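Local coordinates for protein molybdopterin biosynthesis enzyme, MoaB (Thermus thermophilus, PDB 3MCH) that probably binds molybdopterin and takes part in the biosynthesis of the molybdenum cofactor, at residues V4-T8 with V53-W57. Residues are numbered along the deposited sequence; the frame is centred on the assembly and turned at random.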
loop_
_atom_site.group_PDB
_atom_site.type_symbol
_atom_site.label_atom_id
_atom_site.label_comp_id
_atom_site.label_asym_id
_atom_site.label_seq_id
_atom_site.Cartn_x
_atom_site.Cartn_y
_atom_site.Cartn_z
ATOM N N VAL B 4 -7.480 -23.827 7.534
ATOM C CA VAL B 4 -6.322 -23.226 6.891
ATOM C C VAL B 4 -5.556 -24.175 5.984
ATOM O O VAL B 4 -5.390 -25.350 6.294
ATOM C CB VAL B 4 -5.328 -22.708 7.959
ATOM C CG1 VAL B 4 -4.140 -22.006 7.301
ATOM C CG2 VAL B 4 -6.042 -21.777 8.912
ATOM N N GLY B 5 -5.089 -23.637 4.864
ATOM C CA GLY B 5 -4.282 -24.404 3.938
ATOM C C GLY B 5 -2.924 -23.721 3.877
ATOM O O GLY B 5 -2.853 -22.493 3.806
ATOM N N ILE B 6 -1.848 -24.496 3.934
ATOM C CA ILE B 6 -0.503 -23.934 3.867
ATOM C C ILE B 6 0.116 -24.394 2.551
ATOM O O ILE B 6 0.252 -25.591 2.310
ATOM C CB ILE B 6 0.368 -24.414 5.064
ATOM C CG1 ILE B 6 -0.257 -23.936 6.380
ATOM C CG2 ILE B 6 1.793 -23.871 4.939
ATOM C CD1 ILE B 6 -0.470 -22.408 6.561
ATOM N N LEU B 7 0.468 -23.439 1.696
ATOM C CA LEU B 7 1.058 -23.752 0.400
ATOM C C LEU B 7 2.495 -23.267 0.307
ATOM O O LEU B 7 2.749 -22.065 0.292
ATOM C CB LEU B 7 0.237 -23.110 -0.720
ATOM C CG LEU B 7 0.729 -23.372 -2.149
ATOM C CD1 LEU B 7 0.689 -24.867 -2.433
ATOM C CD2 LEU B 7 -0.144 -22.617 -3.138
ATOM N N THR B 8 3.436 -24.204 0.239
ATOM C CA THR B 8 4.846 -23.852 0.139
ATOM C C THR B 8 5.258 -23.791 -1.329
ATOM O O THR B 8 5.290 -24.806 -2.028
ATOM C CB THR B 8 5.724 -24.865 0.900
ATOM O OG1 THR B 8 5.422 -24.787 2.300
ATOM C CG2 THR B 8 7.207 -24.558 0.699
ATOM N N VAL B 53 -3.761 -24.764 -7.554
ATOM C CA VAL B 53 -3.944 -25.128 -6.155
ATOM C C VAL B 53 -4.783 -24.081 -5.427
ATOM O O VAL B 53 -5.718 -24.421 -4.709
ATOM C CB VAL B 53 -2.587 -25.277 -5.425
ATOM C CG1 VAL B 53 -2.817 -25.564 -3.946
ATOM C CG2 VAL B 53 -1.775 -26.402 -6.055
ATOM N N LEU B 54 -4.447 -22.807 -5.608
ATOM C CA LEU B 54 -5.204 -21.743 -4.955
ATOM C C LEU B 54 -6.659 -21.782 -5.399
ATOM O O LEU B 54 -7.570 -21.552 -4.605
ATOM C CB LEU B 54 -4.599 -20.371 -5.285
ATOM C CG LEU B 54 -3.210 -20.051 -4.730
ATOM C CD1 LEU B 54 -2.803 -18.646 -5.175
ATOM C CD2 LEU B 54 -3.223 -20.152 -3.207
ATOM N N ARG B 55 -6.870 -22.081 -6.677
ATOM C CA ARG B 55 -8.210 -22.152 -7.242
ATOM C C ARG B 55 -8.972 -23.310 -6.603
ATOM O O ARG B 55 -10.124 -23.165 -6.195
ATOM C CB ARG B 55 -8.121 -22.365 -8.756
ATOM C CG ARG B 55 -9.401 -22.066 -9.515
ATOM C CD ARG B 55 -9.303 -22.556 -10.954
ATOM N NE ARG B 55 -8.106 -22.060 -11.633
ATOM C CZ ARG B 55 -7.919 -20.800 -12.014
ATOM N NH1 ARG B 55 -6.793 -20.451 -12.623
ATOM N NH2 ARG B 55 -8.861 -19.889 -11.800
ATOM N N LEU B 56 -8.311 -24.460 -6.529
ATOM C CA LEU B 56 -8.885 -25.667 -5.944
ATOM C C LEU B 56 -9.263 -25.452 -4.481
ATOM O O LEU B 56 -10.396 -25.711 -4.069
ATOM C CB LEU B 56 -7.873 -26.813 -6.024
ATOM C CG LEU B 56 -8.175 -28.049 -6.873
ATOM C CD1 LEU B 56 -8.371 -27.653 -8.325
ATOM C CD2 LEU B 56 -7.025 -29.036 -6.738
ATOM N N TRP B 57 -8.298 -24.977 -3.700
ATOM C CA TRP B 57 -8.494 -24.747 -2.275
ATOM C C TRP B 57 -9.599 -23.754 -1.938
ATOM O O TRP B 57 -10.339 -23.944 -0.975
ATOM C CB TRP B 57 -7.177 -24.290 -1.646
ATOM C CG TRP B 57 -6.170 -25.393 -1.507
ATOM C CD1 TRP B 57 -6.261 -26.661 -2.019
ATOM C CD2 TRP B 57 -4.933 -25.338 -0.792
ATOM N NE1 TRP B 57 -5.158 -27.396 -1.659
ATOM C CE2 TRP B 57 -4.327 -26.610 -0.904
ATOM C CE3 TRP B 57 -4.275 -24.337 -0.064
ATOM C CZ2 TRP B 57 -3.096 -26.908 -0.313
ATOM C CZ3 TRP B 57 -3.052 -24.634 0.523
ATOM C CH2 TRP B 57 -2.475 -25.910 0.396
#
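L7 of strand 2-9 meets V53, L54 and W57 of helix 47-60, a worked example of how a helix packs against the sheet of an alpha/beta fold. The two segments run nearly antiparallel, at 173°, with their axes 10.6 Å apart. Followed outward, L7 starts with CB lying 3.8 Å from W57 CZ3. Its CG, anti to the backbone N (chi1 -179°), carries the two methyls on to the helix: L7 CD1 meets V53 CG1 tip to tip at 3.9 Å, while CD2 touches L54 CD2, the two leucines crossing at about a right angle. V53 CG1 also sits over the centre of the W57 ring, 3.5 Å above its plane. The indole comes up to the strand backbone at G5, where a CB would clash with CE3; W57 CZ3 comes within 3.5 Å of G5 C. An alanine in place of W57 would remove the indole, which is likely to open a gap beside G5 and leave E41, the hydrogen-bond partner of NE1 on neighbouring strand 35-43, without its mate. At the far end of the ring, W57 CH2 comes 3.3 Å from the carbonyl oxygen I6 O, which lies at the ring edge.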